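Putative signal recognition particle protein (Chaetomium thermophilum, PDB 5CK4) is the Arf-like GTPase subunit beta of the signal recognition particle receptor, held here with GDP, and probably takes part in protein translocation at the endoplasmic reticulum membrane. Local coordinates at residues I166-A171 and L215-K220; V227-V232 and V291-G296; V22-P27 and L113-G118. All blocks are in the same frame, centred on the assembly; numbering follows the deposited sequence.

All three contacts reach the same sheet of this P-loop GTPase, but at different depths. Contacts 1 and 3 are buried pairings of parallel strands, their centres about 11 Å apart, and strands 159-170 and 21-25 lie side by side between them. Both combine backbone ladders with aliphatic packing and turn polar at the C-terminal ends, contact 1 toward the guanosine half of GDP and contact 3 toward the P-loop. Contact 2 is smaller and only partly buried: helix 229-249 rests on strand 291-295 mainly through small aliphatic side chains. That strand pairs with 214-219 of contact 1, whereas contacts 2 and 3 do not touch, their centres about 18 Å apart.

Contact 1: I166-A171 and L215-K220; sequences IFLLDA and LIAANK. With GDP (guanosine-5'-diphosphate), chain C.
Leu168 lays its CD1 methyl over Ala217, 3.6 Å from Ala217 CB, and the same methyl reaches the CB of Asn219. Ile166 CG2 touches the same Ala217 CB at 3.8 Å, roughly at right angles to the leucine methyl. On the face that carries Phe167 and Leu169, the Leu169 and Ile216 side chains cross at a slant, Leu169 CD2 3.9 Å from Ile216 CG2. Between these layers the parallel backbones zip together: Phe167 N gives to Leu215 O, Ala217 N to Phe167 O, Leu169 N to Ala217 O and Asn219 N to Leu169 O, with Ala171 N closing the ladder on Asn219 O. Beyond it Lys220 runs out extended, its CG and CB lying by the guanine and its CD 3.3 Å from Asp170 OD1. Its ammonium makes a salt bridge, NZ to Asp170 OD2 at 3.0 Å, meeting the carboxylate from 67° out of plane, and also donates to the ribose O4' of GDP and to Gly29 O. Asp170 OD1 accepts from the amides of Ala172 and Ala173, which should hold the carboxylate in place. Asn219 ND2 lies 3.2 Å from GDP N7 and donates to Ala30 O in the P-loop, while OD1 takes a weak bond from Lys220 N. With Asp222 bonded to the nucleotide as well, this strand end is the Asn-Lys-x-Asp (NKxD) guanine-specificity motif of P-loop GTPases.

Contact 2: V227-V232 and V291-G296; sequences VPASLV and VEVMGG
Ala229 and Val232, three residues apart in the first turn of helix 229-249, meet Val293 and Gly295 of strand 291-295 by van der Waals packing. The two valines touch through single methyls: Val232 CG1 lies 3.9 Å from Val293 CG1, with the side chains crossing at a slant. In each, CG1 is anti to the backbone N (chi1 169° in Val232 and 178° in Val293), which brings the two methyls together. Ala229 CB stands farther from that same Val293 CG1, at 4.2 Å, so one branch of Val293 serves both helix residues.

A second group of contacts sets side-chain carbon against backbone. Val293 CG1 approaches the carbonyl oxygen of Ala229, 3.5 Å from Ala229 O, and Ala229 CB comes equally near to the strand, 3.5 Å from Gly295 N. Gly295 presents only main chain here, and the alanine methyl lies directly against it; their CA atoms are 5.0 Å apart.

The polar bonding belongs to each element separately. Pro228 takes the N-cap position, and its carbonyl O accepts from Val232 N at 2.9 Å, the first i to i+4 bond of the helix. On the strand, the amides and carbonyls of Glu292 and Met294 pair with strand 214-219, while Met294 O also accepts from Trp308 NE1.

Val232 reaches past this contact to Ala218, and Val293 to Ile216 and Phe281, placing the helix N-terminus over strands 214-219 and 291-295, with helix 306-313 packed against Met294 on the other face of the sheet.

Contact 3: V22-P27 and L113-G118; sequences VLLIGP and LIDTPG
Thr116 OG1 donates to the carbonyl oxygen of Leu24 at 2.7 Å, the donor tilted 27° from the carbonyl plane. The hydroxyl lies between the backbone N and the carbonyl carbon of its own residue (chi1 60°), and this rotation turns it back onto the neighbouring strand. Thr116 N also leans on Leu24 O, weakly. A water lies 2.7 Å from Thr116 OG1, accepts from Gly26 N and also reaches Pro117 O, linking the two segments where the strands diverge. Farther back the parallel ladder is straighter: Ile114 N meets Val22 O with an angle of 173° at the hydrogen, and Leu24 N returns to Ile114 O at 2.8 Å. These strands run into two hallmark sites of P-loop GTPases, the Walker A loop that begins at Gly26 and the Asp-Thr-Pro-Gly (DTPG) sequence 115-118, which corresponds to the DxxG switch II motif; Gly118 binds GTP in the GTP-bound protein. Where they meet, Gly118 CA is 3.3 Å from Gly26 O. Asp115 lies against Lys32, which binds the nucleotide. Around the ladder, Leu24 CB rests 3.8 Å from Leu113 CD1, on the face packed against Leu35 and Phe39 of helix 32-40. On the face with Ile114, Leu23 CD2 touches Ile114 CG2 and, 3.7 Å away, Thr116 CG2; the Leu23 and Thr116 side chains cross at about a right angle.

Contact 1: I166-A171 and L215-K220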
ATOM      1  N   ILE A 166      -0.451   3.775   0.226  1.00 14.79           N
ATOM      2  CA  ILE A 166      -1.166   3.175   1.344  1.00 13.30           C
ATOM      3  C   ILE A 166      -1.845   1.903   0.841  1.00 15.54           C
ATOM      4  O   ILE A 166      -2.628   1.948  -0.122  1.00 19.97           O
ATOM      5  CB  ILE A 166      -2.224   4.128   1.922  1.00 15.61           C
ATOM      6  CG1 ILE A 166      -1.568   5.371   2.526  1.00 16.74           C
ATOM      7  CG2 ILE A 166      -3.074   3.397   2.969  1.00 16.69           C
ATOM      8  CD1 ILE A 166      -2.596   6.460   2.956  1.00 14.95           C
ATOM      9  N   PHE A 167      -1.515   0.764   1.446  1.00 13.26           N
ATOM     10  CA  PHE A 167      -2.198  -0.486   1.109  1.00 13.61           C
ATOM     11  C   PHE A 167      -3.233  -0.774   2.200  1.00 15.82           C
ATOM     12  O   PHE A 167      -2.868  -1.142   3.326  1.00 14.76           O
ATOM     13  CB  PHE A 167      -1.205  -1.642   1.004  1.00 12.88           C
ATOM     14  CG  PHE A 167      -1.834  -2.939   0.549  1.00 18.39           C
ATOM     15  CD1 PHE A 167      -2.422  -3.809   1.466  1.00 11.96           C
ATOM     16  CD2 PHE A 167      -1.867  -3.271  -0.803  1.00 21.62           C
ATOM     17  CE1 PHE A 167      -3.013  -4.993   1.038  1.00 14.71           C
ATOM     18  CE2 PHE A 167      -2.447  -4.458  -1.231  1.00 20.88           C
ATOM     19  CZ  PHE A 167      -3.018  -5.315  -0.316  1.00 14.05           C
ATOM     20  N   LEU A 168      -4.512  -0.601   1.867  1.00 16.50           N
ATOM     21  CA  LEU A 168      -5.592  -0.733   2.848  1.00 12.61           C
ATOM     22  C   LEU A 168      -6.195  -2.131   2.797  1.00 15.35           C
ATOM     23  O   LEU A 168      -6.442  -2.661   1.726  1.00 14.97           O
ATOM     24  CB  LEU A 168      -6.685   0.287   2.566  1.00 14.83           C
ATOM     25  CG  LEU A 168      -7.748   0.642   3.618  1.00 14.32           C
ATOM     26  CD1 LEU A 168      -7.138   1.427   4.779  1.00 12.09           C
ATOM     27  CD2 LEU A 168      -8.840   1.464   2.965  1.00 15.85           C
ATOM     28  N   LEU A 169      -6.438  -2.714   3.969  1.00 15.39           N
ATOM     29  CA  LEU A 169      -7.101  -4.009   4.072  1.00 12.83           C
ATOM     30  C   LEU A 169      -8.126  -3.981   5.209  1.00 18.26           C
ATOM     31  O   LEU A 169      -8.045  -3.139   6.116  1.00 16.64           O
ATOM     32  CB  LEU A 169      -6.082  -5.151   4.282  1.00 13.42           C
ATOM     33  CG  LEU A 169      -5.169  -5.067   5.532  1.00 13.53           C
ATOM     34  CD1 LEU A 169      -5.852  -5.671   6.789  1.00 15.02           C
ATOM     35  CD2 LEU A 169      -3.845  -5.761   5.266  1.00 19.75           C
ATOM     36  N   ASP A 170      -9.067  -4.920   5.151  1.00 14.23           N
ATOM     37  CA  ASP A 170     -10.084  -5.096   6.180  1.00 20.26           C
ATOM     38  C   ASP A 170      -9.524  -6.016   7.267  1.00 20.67           C
ATOM     39  O   ASP A 170      -9.410  -7.222   7.061  1.00 17.27           O
ATOM     40  CB  ASP A 170     -11.340  -5.703   5.524  1.00 17.96           C
ATOM     41  CG  ASP A 170     -12.501  -5.854   6.483  1.00 19.09           C
ATOM     42  OD1 ASP A 170     -12.289  -5.837   7.712  1.00 20.46           O
ATOM     43  OD2 ASP A 170     -13.642  -6.007   5.999  1.00 23.30           O
ATOM     44  N   ALA A 171      -9.163  -5.453   8.423  1.00 19.04           N
ATOM     45  CA  ALA A 171      -8.561  -6.259   9.480  1.00 18.85           C
ATOM     46  C   ALA A 171      -9.548  -7.239  10.107  1.00 17.86           C
ATOM     47  O   ALA A 171      -9.134  -8.203  10.761  1.00 21.52           O
ATOM     48  CB  ALA A 171      -7.905  -5.377  10.574  1.00 14.46           C
ATOM     49  N   LEU A 215       2.632   2.176   3.532  1.00 12.82           N
ATOM     50  CA  LEU A 215       1.925   2.038   4.790  1.00 14.24           C
ATOM     51  C   LEU A 215       0.894   0.948   4.595  1.00 12.08           C
ATOM     52  O   LEU A 215       0.014   1.073   3.739  1.00 15.55           O
ATOM     53  CB  LEU A 215       1.222   3.352   5.159  1.00 16.94           C
ATOM     54  CG  LEU A 215       0.368   3.291   6.426  1.00 15.76           C
ATOM     55  CD1 LEU A 215       1.232   3.006   7.654  1.00 15.43           C
ATOM     56  CD2 LEU A 215      -0.392   4.603   6.608  1.00 18.75           C
ATOM     57  N   ILE A 216       1.002  -0.126   5.366  1.00 12.32           N
ATOM     58  CA  ILE A 216      -0.052  -1.130   5.357  1.00 11.61           C
ATOM     59  C   ILE A 216      -1.074  -0.741   6.422  1.00 12.32           C
ATOM     60  O   ILE A 216      -0.831  -0.867   7.622  1.00 14.32           O
ATOM     61  CB  ILE A 216       0.491  -2.550   5.573  1.00 13.70           C
ATOM     62  CG1 ILE A 216       1.458  -2.903   4.441  1.00 14.28           C
ATOM     63  CG2 ILE A 216      -0.681  -3.554   5.618  1.00 13.28           C
ATOM     64  CD1 ILE A 216       2.274  -4.153   4.665  1.00 12.79           C
ATOM     65  N   ALA A 217      -2.205  -0.225   5.960  1.00 13.70           N
ATOM     66  CA  ALA A 217      -3.219   0.329   6.846  1.00 18.93           C
ATOM     67  C   ALA A 217      -4.261  -0.739   7.186  1.00 19.78           C
ATOM     68  O   ALA A 217      -5.082  -1.133   6.341  1.00 13.84           O
ATOM     69  CB  ALA A 217      -3.862   1.553   6.194  1.00 18.65           C
ATOM     70  N   ALA A 218      -4.191  -1.237   8.419  1.00 13.41           N
ATOM     71  CA  ALA A 218      -5.090  -2.294   8.861  1.00 12.90           C
ATOM     72  C   ALA A 218      -6.380  -1.670   9.385  1.00 14.22           C
ATOM     73  O   ALA A 218      -6.477  -1.347  10.576  1.00 16.03           O
ATOM     74  CB  ALA A 218      -4.404  -3.167   9.938  1.00 16.21           C
ATOM     75  N   ASN A 219      -7.345  -1.502   8.476  1.00 13.48           N
ATOM     76  CA  ASN A 219      -8.586  -0.761   8.697  1.00 16.39           C
ATOM     77  C   ASN A 219      -9.645  -1.545   9.487  1.00 17.36           C
ATOM     78  O   ASN A 219      -9.536  -2.761   9.651  1.00 16.39           O
ATOM     79  CB  ASN A 219      -9.186  -0.340   7.340  1.00 11.72           C
ATOM     80  CG  ASN A 219     -10.254   0.737   7.473  1.00 13.36           C
ATOM     81  OD1 ASN A 219     -10.232   1.528   8.414  1.00 16.12           O
ATOM     82  ND2 ASN A 219     -11.195   0.770   6.528  1.00 17.09           N
ATOM     83  N   LYS A 220     -10.681  -0.823   9.929  1.00 18.04           N
ATOM     84  CA  LYS A 220     -11.844  -1.372  10.646  1.00 17.14           C
ATOM     85  C   LYS A 220     -11.502  -1.852  12.061  1.00 21.43           C
ATOM     86  O   LYS A 220     -12.104  -2.802  12.555  1.00 17.29           O
ATOM     87  CB  LYS A 220     -12.591  -2.471   9.833  1.00 14.83           C
ATOM     88  CG  LYS A 220     -12.798  -2.111   8.331  1.00 15.42           C
ATOM     89  CD  LYS A 220     -13.899  -2.909   7.658  1.00 15.94           C
ATOM     90  CE  LYS A 220     -13.953  -2.600   6.155  1.00 16.00           C
ATOM     91  NZ  LYS A 220     -15.037  -3.386   5.440  1.00 17.56           N
TER
HETATM   92  PB  GDP C 401     -13.762   0.002  -1.065  1.00 21.99           P
HETATM   93  O1B GDP C 401     -13.773   1.318  -1.786  1.00 21.10           O
HETATM   94  O2B GDP C 401     -12.329  -0.373  -0.718  1.00 19.90           O
HETATM   95  O3B GDP C 401     -14.342  -1.129  -1.883  1.00 20.53           O
HETATM   96  O3A GDP C 401     -14.556   0.073   0.327  1.00 24.25           O
HETATM   97  PA  GDP C 401     -15.773   1.059   0.722  1.00 23.57           P
HETATM   98  O1A GDP C 401     -15.280   2.455   0.930  1.00 21.41           O
HETATM   99  O2A GDP C 401     -16.920   0.974  -0.253  1.00 29.87           O
HETATM  100  O5' GDP C 401     -16.101   0.366   2.120  1.00 18.52           O
HETATM  101  C5' GDP C 401     -16.586  -0.966   2.154  1.00 18.45           C
HETATM  102  C4' GDP C 401     -17.496  -1.091   3.365  1.00 27.92           C
HETATM  103  O4' GDP C 401     -16.708  -1.046   4.556  1.00 27.47           O
HETATM  104  C3' GDP C 401     -18.491   0.058   3.458  1.00 25.98           C
HETATM  105  O3' GDP C 401     -19.700  -0.478   3.998  1.00 29.71           O
HETATM  106  C2' GDP C 401     -17.881   0.991   4.487  1.00 28.96           C
HETATM  107  O2' GDP C 401     -18.857   1.735   5.214  1.00 25.25           O
HETATM  108  C1' GDP C 401     -17.188   0.007   5.402  1.00 21.94           C
HETATM  109  N9  GDP C 401     -16.060   0.614   6.139  1.00 16.72           N
HETATM  110  C8  GDP C 401     -15.068   1.384   5.645  1.00 22.77           C
HETATM  111  N7  GDP C 401     -14.199   1.727   6.637  1.00 21.26           N
HETATM  112  C5  GDP C 401     -14.634   1.145   7.765  1.00 14.56           C
HETATM  113  C6  GDP C 401     -14.199   1.105   9.169  1.00 17.80           C
HETATM  114  O6  GDP C 401     -13.155   1.705   9.515  1.00 17.29           O
HETATM  115  N1  GDP C 401     -14.935   0.374  10.028  1.00 17.09           N
HETATM  116  C2  GDP C 401     -16.059  -0.280   9.660  1.00 18.18           C
HETATM  117  N2  GDP C 401     -16.758  -0.981  10.585  1.00 19.70           N
HETATM  118  N3  GDP C 401     -16.521  -0.278   8.387  1.00 17.39           N
HETATM  119  C4  GDP C 401     -15.859   0.414   7.428  1.00 19.72           C

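Contact 2: V227-V232 and V291-G296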
ATOM      1  N   VAL A 227      -8.401  -7.980  13.598  1.00 21.34           N
ATOM      2  CA  VAL A 227      -7.075  -8.448  13.984  1.00 22.41           C
ATOM      3  C   VAL A 227      -6.195  -7.227  14.299  1.00 17.09           C
ATOM      4  O   VAL A 227      -6.089  -6.323  13.483  1.00 19.10           O
ATOM      5  CB  VAL A 227      -6.454  -9.283  12.836  1.00 23.44           C
ATOM      6  CG1 VAL A 227      -5.016  -9.686  13.150  1.00 18.31           C
ATOM      7  CG2 VAL A 227      -7.319 -10.522  12.554  1.00 20.51           C
ATOM      8  N   PRO A 228      -5.571  -7.195  15.491  1.00 22.29           N
ATOM      9  CA  PRO A 228      -4.715  -6.047  15.835  1.00 21.83           C
ATOM     10  C   PRO A 228      -3.500  -5.951  14.905  1.00 19.59           C
ATOM     11  O   PRO A 228      -3.047  -6.977  14.375  1.00 17.63           O
ATOM     12  CB  PRO A 228      -4.287  -6.335  17.282  1.00 27.34           C
ATOM     13  CG  PRO A 228      -4.537  -7.793  17.488  1.00 30.70           C
ATOM     14  CD  PRO A 228      -5.679  -8.171  16.591  1.00 24.33           C
ATOM     15  N   ALA A 229      -2.988  -4.738  14.713  1.00 21.58           N
ATOM     16  CA  ALA A 229      -1.906  -4.484  13.754  1.00 22.16           C
ATOM     17  C   ALA A 229      -0.671  -5.377  13.891  1.00 20.71           C
ATOM     18  O   ALA A 229      -0.060  -5.735  12.889  1.00 15.78           O
ATOM     19  CB  ALA A 229      -1.492  -3.017  13.804  1.00 20.79           C
ATOM     20  N   SER A 230      -0.282  -5.720  15.124  1.00 22.43           N
ATOM     21  CA  SER A 230       0.912  -6.549  15.310  1.00 21.41           C
ATOM     22  C   SER A 230       0.671  -7.976  14.797  1.00 20.28           C
ATOM     23  O   SER A 230       1.578  -8.624  14.270  1.00 18.24           O
ATOM     24  CB  SER A 230       1.341  -6.572  16.784  1.00 24.87           C
ATOM     25  OG  SER A 230       0.351  -7.197  17.577  1.00 29.27           O
ATOM     26  N   LEU A 231      -0.559  -8.460  14.952  1.00 18.81           N
ATOM     27  CA  LEU A 231      -0.933  -9.765  14.409  1.00 18.02           C
ATOM     28  C   LEU A 231      -1.146  -9.716  12.888  1.00 19.88           C
ATOM     29  O   LEU A 231      -0.836 -10.680  12.183  1.00 20.00           O
ATOM     30  CB  LEU A 231      -2.184 -10.302  15.115  1.00 20.40           C
ATOM     31  CG  LEU A 231      -1.908 -11.330  16.207  1.00 48.74           C
ATOM     32  CD1 LEU A 231      -3.191 -11.683  16.949  1.00 45.98           C
ATOM     33  CD2 LEU A 231      -1.275 -12.568  15.588  1.00 48.13           C
ATOM     34  N   VAL A 232      -1.680  -8.605  12.386  1.00 18.46           N
ATOM     35  CA  VAL A 232      -1.794  -8.406  10.937  1.00 16.55           C
ATOM     36  C   VAL A 232      -0.390  -8.501  10.324  1.00 18.83           C
ATOM     37  O   VAL A 232      -0.165  -9.181   9.307  1.00 14.67           O
ATOM     38  CB  VAL A 232      -2.407  -7.019  10.588  1.00 17.85           C
ATOM     39  CG1 VAL A 232      -2.272  -6.730   9.104  1.00 14.13           C
ATOM     40  CG2 VAL A 232      -3.876  -6.936  11.003  1.00 16.29           C
ATOM     41  N   VAL A 291       8.437  -0.226   5.014  1.00 15.85           N
ATOM     42  CA  VAL A 291       7.116  -0.847   4.988  1.00 15.47           C
ATOM     43  C   VAL A 291       6.654  -1.005   6.425  1.00 17.70           C
ATOM     44  O   VAL A 291       7.351  -1.639   7.222  1.00 15.95           O
ATOM     45  CB  VAL A 291       7.123  -2.225   4.267  1.00 14.90           C
ATOM     46  CG1 VAL A 291       5.707  -2.796   4.208  1.00 13.55           C
ATOM     47  CG2 VAL A 291       7.676  -2.082   2.843  1.00 14.28           C
ATOM     48  N   GLU A 292       5.523  -0.385   6.780  1.00 13.62           N
ATOM     49  CA  GLU A 292       5.047  -0.428   8.178  1.00 13.65           C
ATOM     50  C   GLU A 292       3.557  -0.783   8.254  1.00 12.85           C
ATOM     51  O   GLU A 292       2.754  -0.331   7.435  1.00 15.99           O
ATOM     52  CB  GLU A 292       5.305   0.917   8.890  1.00 17.00           C
ATOM     53  CG  GLU A 292       4.963   0.915  10.392  1.00 25.48           C
ATOM     54  CD  GLU A 292       5.416   2.171  11.129  1.00 33.92           C
ATOM     55  OE1 GLU A 292       6.386   2.829  10.679  1.00 31.15           O
ATOM     56  OE2 GLU A 292       4.796   2.503  12.167  1.00 34.54           O
ATOM     57  N   VAL A 293       3.185  -1.575   9.252  1.00 15.32           N
ATOM     58  CA  VAL A 293       1.790  -1.960   9.431  1.00 11.56           C
ATOM     59  C   VAL A 293       1.223  -1.102  10.559  1.00 13.23           C
ATOM     60  O   VAL A 293       1.843  -0.967  11.621  1.00 14.93           O
ATOM     61  CB  VAL A 293       1.668  -3.451   9.775  1.00 14.24           C
ATOM     62  CG1 VAL A 293       0.206  -3.850  10.006  1.00 16.31           C
ATOM     63  CG2 VAL A 293       2.293  -4.296   8.671  1.00 12.37           C
ATOM     64  N   MET A 294       0.063  -0.499  10.337  1.00 16.55           N
ATOM     65  CA  MET A 294      -0.504   0.410  11.348  1.00 15.88           C
ATOM     66  C   MET A 294      -2.014   0.242  11.379  1.00 18.58           C
ATOM     67  O   MET A 294      -2.659   0.251  10.331  1.00 17.61           O
ATOM     68  CB  MET A 294      -0.140   1.864  11.033  1.00 16.38           C
ATOM     69  CG  MET A 294      -0.653   2.890  12.074  1.00 18.59           C
ATOM     70  SD  MET A 294      -0.047   4.559  11.755  1.00 26.24           S
ATOM     71  CE  MET A 294       1.708   4.238  11.528  1.00 25.39           C
ATOM     72  N   GLY A 295      -2.578   0.067  12.568  1.00 17.98           N
ATOM     73  CA  GLY A 295      -4.022  -0.045  12.684  1.00 19.44           C
ATOM     74  C   GLY A 295      -4.736   1.287  12.641  1.00 21.17           C
ATOM     75  O   GLY A 295      -4.167   2.340  12.955  1.00 21.76           O
ATOM     76  N   GLY A 296      -5.999   1.248  12.239  1.00 17.97           N
ATOM     77  CA  GLY A 296      -6.839   2.433  12.270  1.00 17.62           C
ATOM     78  C   GLY A 296      -8.264   2.105  11.877  1.00 16.74           C
ATOM     79  O   GLY A 296      -8.603   0.937  11.672  1.00 16.37           O
TER

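Contact 3: V22-P27 and L113-G118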
ATOM      1  N   VAL A  22      -0.254  10.096  -3.342  1.00 21.44           N
ATOM      2  CA  VAL A  22      -0.188   8.857  -2.577  1.00 19.32           C
ATOM      3  C   VAL A  22      -1.217   7.884  -3.157  1.00 21.79           C
ATOM      4  O   VAL A  22      -2.420   8.163  -3.146  1.00 24.31           O
ATOM      5  CB  VAL A  22      -0.453   9.127  -1.079  1.00 19.84           C
ATOM      6  CG1 VAL A  22      -0.506   7.831  -0.278  1.00 16.75           C
ATOM      7  CG2 VAL A  22       0.622  10.098  -0.514  1.00 20.13           C
ATOM      8  N   LEU A  23      -0.751   6.756  -3.692  1.00 23.44           N
ATOM      9  CA  LEU A  23      -1.670   5.744  -4.215  1.00 17.62           C
ATOM     10  C   LEU A  23      -2.352   4.973  -3.096  1.00 18.69           C
ATOM     11  O   LEU A  23      -1.701   4.410  -2.213  1.00 15.15           O
ATOM     12  CB  LEU A  23      -0.961   4.744  -5.145  1.00 20.50           C
ATOM     13  CG  LEU A  23      -0.722   5.162  -6.598  1.00 33.97           C
ATOM     14  CD1 LEU A  23       0.067   4.088  -7.327  1.00 35.53           C
ATOM     15  CD2 LEU A  23      -2.041   5.441  -7.319  1.00 33.10           C
ATOM     16  N   LEU A  24      -3.673   4.931  -3.156  1.00 17.69           N
ATOM     17  CA  LEU A  24      -4.452   4.157  -2.208  1.00 16.27           C
ATOM     18  C   LEU A  24      -4.851   2.843  -2.901  1.00 15.60           C
ATOM     19  O   LEU A  24      -5.630   2.847  -3.855  1.00 18.00           O
ATOM     20  CB  LEU A  24      -5.673   4.975  -1.776  1.00 18.51           C
ATOM     21  CG  LEU A  24      -6.643   4.302  -0.795  1.00 18.43           C
ATOM     22  CD1 LEU A  24      -5.910   3.876   0.462  1.00 18.39           C
ATOM     23  CD2 LEU A  24      -7.810   5.237  -0.468  1.00 19.28           C
ATOM     24  N   ILE A  25      -4.292   1.733  -2.427  1.00 13.68           N
ATOM     25  CA  ILE A  25      -4.384   0.430  -3.084  1.00 14.52           C
ATOM     26  C   ILE A  25      -4.992  -0.574  -2.100  1.00 19.28           C
ATOM     27  O   ILE A  25      -4.752  -0.477  -0.905  1.00 18.70           O
ATOM     28  CB  ILE A  25      -2.960  -0.078  -3.430  1.00 18.50           C
ATOM     29  CG1 ILE A  25      -2.281   0.843  -4.439  1.00 24.22           C
ATOM     30  CG2 ILE A  25      -2.975  -1.495  -3.992  1.00 24.16           C
ATOM     31  CD1 ILE A  25      -0.859   0.382  -4.796  1.00 19.28           C
ATOM     32  N   GLY A  26      -5.762  -1.541  -2.594  1.00 17.84           N
ATOM     33  CA  GLY A  26      -6.232  -2.622  -1.737  1.00 13.28           C
ATOM     34  C   GLY A  26      -7.412  -3.355  -2.336  1.00 21.12           C
ATOM     35  O   GLY A  26      -8.008  -2.882  -3.305  1.00 22.23           O
ATOM     36  N   PRO A  27      -7.764  -4.515  -1.759  1.00 17.13           N
ATOM     37  CA  PRO A  27      -8.892  -5.274  -2.307  1.00 20.49           C
ATOM     38  C   PRO A  27     -10.199  -4.523  -2.095  1.00 22.40           C
ATOM     39  O   PRO A  27     -10.286  -3.669  -1.210  1.00 20.28           O
ATOM     40  CB  PRO A  27      -8.889  -6.562  -1.481  1.00 20.47           C
ATOM     41  CG  PRO A  27      -8.228  -6.188  -0.187  1.00 17.19           C
ATOM     42  CD  PRO A  27      -7.214  -5.126  -0.533  1.00 19.50           C
ATOM     43  N   LEU A 113      -4.619  12.071  -2.395  1.00 33.44           N
ATOM     44  CA  LEU A 113      -4.883  10.665  -2.161  1.00 30.32           C
ATOM     45  C   LEU A 113      -5.598  10.070  -3.377  1.00 31.42           C
ATOM     46  O   LEU A 113      -6.718  10.474  -3.709  1.00 31.87           O
ATOM     47  CB  LEU A 113      -5.715  10.499  -0.890  1.00 29.83           C
ATOM     48  CG  LEU A 113      -6.004   9.077  -0.423  1.00 27.17           C
ATOM     49  CD1 LEU A 113      -4.703   8.310  -0.158  1.00 25.56           C
ATOM     50  CD2 LEU A 113      -6.907   9.086   0.799  1.00 27.70           C
ATOM     51  N   ILE A 114      -4.939   9.124  -4.041  1.00 28.41           N
ATOM     52  CA  ILE A 114      -5.422   8.579  -5.312  1.00 33.01           C
ATOM     53  C   ILE A 114      -6.024   7.181  -5.175  1.00 30.65           C
ATOM     54  O   ILE A 114      -5.306   6.184  -5.062  1.00 27.47           O
ATOM     55  CB  ILE A 114      -4.297   8.521  -6.372  1.00 29.52           C
ATOM     56  CG1 ILE A 114      -3.560   9.860  -6.449  1.00 33.09           C
ATOM     57  CG2 ILE A 114      -4.854   8.092  -7.733  1.00 33.12           C
ATOM     58  CD1 ILE A 114      -4.467  11.069  -6.595  1.00 34.94           C
ATOM     59  N   ASP A 115      -7.351   7.125  -5.193  1.00 29.57           N
ATOM     60  CA  ASP A 115      -8.097   5.877  -5.085  1.00 29.37           C
ATOM     61  C   ASP A 115      -7.857   5.045  -6.350  1.00 27.69           C
ATOM     62  O   ASP A 115      -7.785   5.595  -7.435  1.00 31.18           O
ATOM     63  CB  ASP A 115      -9.586   6.205  -4.937  1.00 41.03           C
ATOM     64  CG  ASP A 115     -10.416   5.011  -4.543  1.00 51.08           C
ATOM     65  OD1 ASP A 115      -9.840   3.985  -4.125  1.00 55.92           O
ATOM     66  OD2 ASP A 115     -11.654   5.106  -4.637  1.00 55.19           O
ATOM     67  N   THR A 116      -7.692   3.734  -6.196  1.00 22.81           N
ATOM     68  CA  THR A 116      -7.518   2.821  -7.333  1.00 29.38           C
ATOM     69  C   THR A 116      -8.508   1.670  -7.195  1.00 22.07           C
ATOM     70  O   THR A 116      -8.955   1.368  -6.085  1.00 20.96           O
ATOM     71  CB  THR A 116      -6.089   2.241  -7.403  1.00 22.28           C
ATOM     72  OG1 THR A 116      -5.807   1.515  -6.197  1.00 27.62           O
ATOM     73  CG2 THR A 116      -5.071   3.346  -7.573  1.00 24.63           C
ATOM     74  N   PRO A 117      -8.871   1.027  -8.318  1.00 23.25           N
ATOM     75  CA  PRO A 117      -9.859  -0.054  -8.194  1.00 22.57           C
ATOM     76  C   PRO A 117      -9.299  -1.302  -7.515  1.00 25.69           C
ATOM     77  O   PRO A 117      -8.120  -1.635  -7.662  1.00 20.48           O
ATOM     78  CB  PRO A 117     -10.261  -0.341  -9.649  1.00 24.55           C
ATOM     79  CG  PRO A 117      -9.141   0.225 -10.485  1.00 34.97           C
ATOM     80  CD  PRO A 117      -8.628   1.410  -9.724  1.00 27.29           C
ATOM     81  N   GLY A 118     -10.150  -1.988  -6.764  1.00 22.49           N
ATOM     82  CA  GLY A 118      -9.728  -3.187  -6.075  1.00 22.47           C
ATOM     83  C   GLY A 118      -9.942  -4.471  -6.854  1.00 20.00           C
ATOM     84  O   GLY A 118      -9.356  -5.495  -6.512  1.00 21.13           O
TER
HETATM   85  O   HOH W   1      -6.304  -1.128  -5.690  1.00 17.18           O